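Endosialidase (Enterobacteria phage phi92, PDB 4HIZ) probably depolymerises sialic acid polymers by hydrolysing internal alpha-2,8 and alpha-2,9 linkages, as a phage enzyme acting on polysialic acid. Local coordinates at residues 339-342 with 343-347; 378-381 with 382-386. One frame throughout, in Å; residues are numbered along the deposited sequence. Where two conformers were deposited one is given.

Contact 1: residues 339-342 with 343-347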
ATOM      1  N   ILE A 339      -0.047  -5.474  47.118  1.00 16.01           N
ATOM      2  CA  ILE A 339       0.980  -4.669  47.757  1.00 15.09           C
ATOM      3  C   ILE A 339       0.319  -3.850  48.870  1.00 15.93           C
ATOM      4  O   ILE A 339      -0.917  -3.794  48.975  1.00 16.82           O
ATOM      5  CB  ILE A 339       1.698  -3.749  46.732  1.00 15.34           C
ATOM      6  CG1 ILE A 339       0.755  -2.651  46.193  1.00 15.80           C
ATOM      7  CG2 ILE A 339       2.277  -4.597  45.603  1.00 15.58           C
ATOM      8  CD1 ILE A 339       1.516  -1.589  45.333  1.00 17.33           C
ATOM      9  N   SER A 340       1.133  -3.248  49.723  1.00 16.77           N
ATOM     10  CA  SER A 340       0.652  -2.489  50.880  0.59 19.13           C
ATOM     11  C   SER A 340      -0.207  -1.297  50.475  1.00 17.60           C
ATOM     12  O   SER A 340       0.029  -0.692  49.417  1.00 16.99           O
ATOM     13  CB  SER A 340       1.854  -1.984  51.682  0.59 23.05           C
ATOM     14  OG  SER A 340       2.676  -3.063  52.119  0.59 24.60           O
ATOM     15  N   GLN A 341      -1.142  -0.907  51.340  1.00 16.81           N
ATOM     16  CA  GLN A 341      -2.042   0.192  51.042  1.00 17.00           C
ATOM     17  C   GLN A 341      -1.279   1.484  50.733  1.00 17.70           C
ATOM     18  O   GLN A 341      -1.677   2.264  49.849  1.00 17.67           O
ATOM     19  CB  GLN A 341      -2.983   0.411  52.242  1.00 17.76           C
ATOM     20  CG  GLN A 341      -4.151   1.321  51.876  1.00 19.93           C
ATOM     21  CD  GLN A 341      -5.056   0.625  50.895  1.00 21.32           C
ATOM     22  OE1 GLN A 341      -5.608  -0.441  51.204  1.00 23.24           O
ATOM     23  NE2 GLN A 341      -5.205   1.197  49.703  1.00 19.75           N
ATOM     24  N   GLU A 342      -0.178   1.695  51.451  1.00 17.93           N
ATOM     25  CA  GLU A 342       0.646   2.898  51.289  1.00 18.80           C
ATOM     26  C   GLU A 342       1.041   3.121  49.828  1.00 17.30           C
ATOM     27  O   GLU A 342       1.108   4.263  49.351  1.00 18.11           O
ATOM     28  CB  GLU A 342       1.914   2.765  52.141  1.00 22.07           C
ATOM     29  CG  GLU A 342       2.920   3.868  51.969  1.00 25.25           C
ATOM     30  CD  GLU A 342       4.086   3.784  52.942  1.00 27.66           C
ATOM     31  OE1 GLU A 342       4.178   2.792  53.698  1.00 29.37           O
ATOM     32  OE2 GLU A 342       4.917   4.721  52.954  1.00 29.06           O
ATOM     33  N   TYR A 343       1.331   2.027  49.135  1.00 15.69           N
ATOM     34  CA  TYR A 343       1.842   2.111  47.757  1.00 15.56           C
ATOM     35  C   TYR A 343       0.753   1.832  46.722  1.00 15.97           C
ATOM     36  O   TYR A 343       0.926   2.133  45.544  1.00 16.61           O
ATOM     37  CB  TYR A 343       3.020   1.139  47.611  1.00 15.61           C
ATOM     38  CG  TYR A 343       4.173   1.550  48.496  1.00 16.23           C
ATOM     39  CD1 TYR A 343       4.993   2.623  48.140  1.00 16.47           C
ATOM     40  CD2 TYR A 343       4.391   0.927  49.738  1.00 16.68           C
ATOM     41  CE1 TYR A 343       6.032   3.030  48.962  1.00 17.36           C
ATOM     42  CE2 TYR A 343       5.411   1.339  50.558  1.00 17.53           C
ATOM     43  CZ  TYR A 343       6.235   2.373  50.170  1.00 18.27           C
ATOM     44  OH  TYR A 343       7.275   2.745  51.000  1.00 20.28           O
ATOM     45  N   ALA A 344      -0.388   1.286  47.173  1.00 15.06           N
ATOM     46  CA  ALA A 344      -1.552   1.100  46.280  1.00 15.47           C
ATOM     47  C   ALA A 344      -2.373   2.379  46.105  1.00 15.97           C
ATOM     48  O   ALA A 344      -3.067   2.543  45.084  1.00 15.07           O
ATOM     49  CB  ALA A 344      -2.473  -0.018  46.810  1.00 15.61           C
ATOM     50  N   ASP A 345      -2.345   3.270  47.106  1.00 16.44           N
ATOM     51  CA  ASP A 345      -3.131   4.511  47.014  1.00 15.67           C
ATOM     52  C   ASP A 345      -2.647   5.276  45.786  1.00 15.15           C
ATOM     53  O   ASP A 345      -1.454   5.254  45.487  1.00 15.41           O
ATOM     54  CB  ASP A 345      -2.923   5.406  48.245  1.00 16.44           C
ATOM     55  CG  ASP A 345      -3.555   4.821  49.495  1.00 20.29           C
ATOM     56  OD1 ASP A 345      -4.493   4.013  49.340  1.00 19.91           O
ATOM     57  OD2 ASP A 345      -3.144   5.187  50.627  1.00 23.80           O
ATOM     58  N   ASN A 346      -3.561   5.934  45.088  1.00 14.95           N
ATOM     59  CA  ASN A 346      -3.149   6.704  43.898  1.00 14.34           C
ATOM     60  C   ASN A 346      -2.274   5.918  42.908  1.00 14.46           C
ATOM     61  O   ASN A 346      -1.335   6.470  42.335  1.00 15.09           O
ATOM     62  CB  ASN A 346      -2.373   7.945  44.337  1.00 15.17           C
ATOM     63  CG  ASN A 346      -3.147   8.785  45.347  1.00 17.46           C
ATOM     64  OD1 ASN A 346      -2.699   9.028  46.493  1.00 21.41           O
ATOM     65  ND2 ASN A 346      -4.320   9.194  44.950  1.00 16.50           N
ATOM     66  N   ALA A 347      -2.600   4.650  42.701  1.00 13.94           N
ATOM     67  CA  ALA A 347      -1.782   3.781  41.845  1.00 13.24           C
ATOM     68  C   ALA A 347      -2.657   2.904  40.959  1.00 13.50           C
ATOM     69  O   ALA A 347      -3.841   2.679  41.256  1.00 14.65           O
ATOM     70  CB  ALA A 347      -0.823   2.938  42.719  1.00 13.38           C
TER
HETATM   71  O   HOH W   1       0.761   5.371  46.884  1.00 17.54           O
HETATM   72  O   HOH W   2       0.060   6.488  50.672  1.00 37.98           O
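Glu342 lays its side chain along the ring of Tyr343, the two neighbours running side by side and pointing the same way. Glu342 CG sits over one face, 4.0 Å from the ring centroid of Tyr343 and offset toward the rim, which makes a CH-pi contact. Farther out the carboxylate stacks nearly flat on the ring, the planes 18° apart, and Glu342 CD comes within 3.7 Å of Tyr343 CE2. This overlap follows from an extended glutamate chain with CG opposite the backbone N (chi1 174°). On the inner side Ile339 turns CD1 against the base of the tyrosine, 3.9 Å from Tyr343 CB, while its CG1 faces Ala344 CB.

The turn itself is a single short stretch of helix with Ser340 at the N-cap position; Ser340 O takes both Tyr343 N and Ala344 N, each at 3.0 Å. At the exit Asp345 N donates to Gln341 O, and the same two residues meet again through their side chains. Gln341, bent at chi2, brings NE2 back to Asp345 OD1 at 2.9 Å, reaching the syn side but 35° out of the carboxylate plane. The amide is shared, since Gln341 NE2 also donates to Arg317 O. Outside the helix, a water donates to Glu342 O at 2.8 Å and only weakly to Asp345 OD2; Arg389 NH2 binds the same carbonyl.

A type II turn from Ala344 to Ala347 then starts the next strand. In the propeller, helix 341-344 thus carries the chain from strand 335-338, at the edge of one four-stranded sheet, to strand 347-355 of the following one. Ile339 and Ala344 pack on Leu319 of strand 318-324, and Tyr343 stacks with Tyr387 of strand 386-389.

Contact 2: residues 378-381 with 382-386. With CA (calcium ion), chain B.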
ATOM      1  N   SER A 378       9.563  -8.901  45.204  1.00 14.60           N
ATOM      2  CA  SER A 378       9.112  -9.894  46.173  1.00 14.59           C
ATOM      3  C   SER A 378       9.901 -11.147  45.927  1.00 15.47           C
ATOM      4  O   SER A 378      10.006 -11.601  44.790  1.00 15.39           O
ATOM      5  CB  SER A 378       7.626 -10.194  45.989  1.00 14.77           C
ATOM      6  OG  SER A 378       7.226 -11.296  46.807  1.00 14.98           O
ATOM      7  N   ALA A 379      10.432 -11.725  47.000  1.00 17.29           N
ATOM      8  CA  ALA A 379      11.156 -12.992  46.928  1.00 20.04           C
ATOM      9  C   ALA A 379      10.245 -14.184  47.246  1.00 19.13           C
ATOM     10  O   ALA A 379      10.698 -15.341  47.254  1.00 20.11           O
ATOM     11  CB  ALA A 379      12.347 -12.968  47.885  1.00 22.11           C
ATOM     12  N   ASP A 380       8.966 -13.913  47.502  1.00 19.16           N
ATOM     13  CA  ASP A 380       8.029 -14.971  47.842  1.00 21.20           C
ATOM     14  C   ASP A 380       6.722 -14.895  47.046  1.00 21.17           C
ATOM     15  O   ASP A 380       5.624 -15.122  47.586  1.00 22.23           O
ATOM     16  CB  ASP A 380       7.774 -15.022  49.359  1.00 23.72           C
ATOM     17  CG  ASP A 380       7.118 -13.763  49.894  1.00 25.39           C
ATOM     18  OD1 ASP A 380       6.808 -12.855  49.097  1.00 26.09           O
ATOM     19  OD2 ASP A 380       6.896 -13.690  51.138  1.00 25.60           O
ATOM     20  N   LEU A 381       6.859 -14.598  45.759  1.00 20.02           N
ATOM     21  CA  LEU A 381       5.754 -14.703  44.825  1.00 21.01           C
ATOM     22  C   LEU A 381       4.617 -13.763  45.200  1.00 19.83           C
ATOM     23  O   LEU A 381       3.448 -14.075  44.976  1.00 20.77           O
ATOM     24  CB  LEU A 381       5.243 -16.157  44.740  1.00 24.67           C
ATOM     25  CG  LEU A 381       6.358 -17.137  44.394  1.00 31.30           C
ATOM     26  CD1 LEU A 381       5.907 -18.587  44.487  1.00 35.85           C
ATOM     27  CD2 LEU A 381       6.879 -16.794  43.009  1.00 31.96           C
ATOM     28  N   GLY A 382       4.955 -12.608  45.762  1.00 18.00           N
ATOM     29  CA  GLY A 382       3.952 -11.575  45.929  1.00 18.13           C
ATOM     30  C   GLY A 382       3.293 -11.545  47.307  1.00 18.52           C
ATOM     31  O   GLY A 382       2.401 -10.728  47.542  1.00 20.02           O
ATOM     32  N   GLU A 383       3.695 -12.433  48.216  1.00 20.34           N
ATOM     33  CA  GLU A 383       3.148 -12.378  49.568  1.00 21.49           C
ATOM     34  C   GLU A 383       3.712 -11.205  50.356  1.00 20.93           C
ATOM     35  O   GLU A 383       3.010 -10.608  51.153  1.00 22.31           O
ATOM     36  CB  GLU A 383       3.418 -13.678  50.329  1.00 25.33           C
ATOM     37  CG  GLU A 383       2.930 -14.912  49.615  1.00 35.78           C
ATOM     38  CD  GLU A 383       1.574 -15.352  50.073  1.00 55.92           C
ATOM     39  OE1 GLU A 383       0.619 -14.552  49.976  1.00 60.27           O
ATOM     40  OE2 GLU A 383       1.472 -16.502  50.550  1.00 69.41           O
ATOM     41  N   ASN A 384       4.988 -10.889  50.139  1.00 19.56           N
ATOM     42  CA  ASN A 384       5.638  -9.763  50.819  1.00 19.57           C
ATOM     43  C   ASN A 384       6.524  -9.014  49.850  1.00 17.65           C
ATOM     44  O   ASN A 384       7.182  -9.642  49.020  1.00 17.39           O
ATOM     45  CB  ASN A 384       6.486 -10.278  51.972  1.00 21.96           C
ATOM     46  CG  ASN A 384       5.628 -10.863  53.087  1.00 24.61           C
ATOM     47  OD1 ASN A 384       5.043 -10.126  53.868  1.00 26.46           O
ATOM     48  ND2 ASN A 384       5.509 -12.174  53.117  1.00 25.02           N
ATOM     49  N   TRP A 385       6.573  -7.687  49.975  1.00 16.69           N
ATOM     50  CA  TRP A 385       7.313  -6.879  49.029  1.00 16.87           C
ATOM     51  C   TRP A 385       8.265  -5.937  49.748  1.00 16.92           C
ATOM     52  O   TRP A 385       8.018  -5.562  50.910  1.00 18.85           O
ATOM     53  CB  TRP A 385       6.325  -6.038  48.237  1.00 17.15           C
ATOM     54  CG  TRP A 385       5.344  -6.803  47.439  1.00 17.92           C
ATOM     55  CD1 TRP A 385       4.136  -7.295  47.869  1.00 19.25           C
ATOM     56  CD2 TRP A 385       5.444  -7.142  46.039  1.00 17.31           C
ATOM     57  NE1 TRP A 385       3.490  -7.938  46.830  1.00 19.07           N
ATOM     58  CE2 TRP A 385       4.270  -7.855  45.700  1.00 18.01           C
ATOM     59  CE3 TRP A 385       6.427  -6.930  45.049  1.00 17.14           C
ATOM     60  CZ2 TRP A 385       4.037  -8.352  44.421  1.00 18.79           C
ATOM     61  CZ3 TRP A 385       6.190  -7.431  43.770  1.00 17.12           C
ATOM     62  CH2 TRP A 385       5.002  -8.133  43.467  1.00 17.40           C
ATOM     63  N   ASN A 386       9.341  -5.562  49.052  1.00 16.08           N
ATOM     64  CA  ASN A 386      10.221  -4.454  49.420  1.00 16.13           C
ATOM     65  C   ASN A 386       9.968  -3.328  48.407  1.00 15.48           C
ATOM     66  O   ASN A 386       9.919  -3.594  47.198  1.00 16.34           O
ATOM     67  CB  ASN A 386      11.668  -4.917  49.288  1.00 18.68           C
ATOM     68  CG  ASN A 386      11.997  -6.008  50.294  1.00 24.14           C
ATOM     69  OD1 ASN A 386      12.339  -7.141  49.937  1.00 30.01           O
ATOM     70  ND2 ASN A 386      11.859  -5.671  51.558  1.00 23.73           N
TER
HETATM   71 CA    CA B 824       0.891  -9.572  52.033  1.00 27.42          CA
HETATM   72  O   HOH W   3       9.781 -10.718  49.553  1.00 25.98           O
HETATM   73  O   HOH W   4       0.625  -9.783  49.474  1.00 26.24           O
HETATM   74  O   HOH W   5       2.060 -10.040  54.047  1.00 53.59           O
HETATM   75  O   HOH W   6      -0.115  -9.265  54.036  1.00 61.69           O
HETATM   76  O   HOH W   7       1.551  -7.205  51.071  1.00 37.58           O
HETATM   77  O   HOH W   8      -1.169  -8.367  51.335  1.00 39.29           O
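Ser378 and Trp385 bracket the sequence Ser-Ala-Asp-Leu-Gly-Glu-Asn-Trp, an Asp-box hairpin of the kind that recurs in sialidase propellers, with Asn384 at the usual threonine position. Starting at Ser378 CB, the methylene rests over a face of the indole, 3.7 Å from the centroid of the six-membered ring of Trp385. OG, set opposite the backbone N (chi1 172°), points into the loop. There Ser378 OG accepts from Gly382 N at 2.8 Å, and from Asp380 N more loosely, the latter bond forming an ST turn. Asn384 O lies close by as well, and a water bridges that carbonyl to Ala379 N.

Asp380 pins the far end of the loop with both carboxylate oxygens, each used on its syn side. Asp380 OD1 takes Asn384 N at 2.9 Å; Asp380 OD2 takes Asn384 ND2, also at 2.9 Å, in the amide plane and almost straight at 176°. Fixed at both oxygens, the carboxylate cannot readily rotate. Within the span these bonds hold, the backbone makes a type I' turn from Asp380 to Glu383, its closing bond weak, and Leu381 O is held by Arg337.

The end of the Glu383 side chain leads away from the loop, but the carbonyl serves a metal: Glu383 O binds the calcium ion at 2.5 Å, five waters and one atom from outside the hairpin complete the site, and one water donates to Gly382 O, 2.8 Å away.

Contact 1 and contact 2 sit at two bends of the same propeller region: residues 339-347 cross from one sheet to the next, and residues 378-386 close the hairpin between strands 374-378 and 386-389. They touch where Ile339 CG2 packs on the indole at Trp385 NE1, 3.8 Å away. Each is only partly buried, with exposed polar groups around it. Both have one amide-carboxylate pair; contact 1 adds helical backbone bonds and a glutamate stacked on a ring, whereas in contact 2 Ser378 and Asp380 take backbone N-H groups and the loop carries a calcium ion, which lies about 7 Å from the Ser340 side chain.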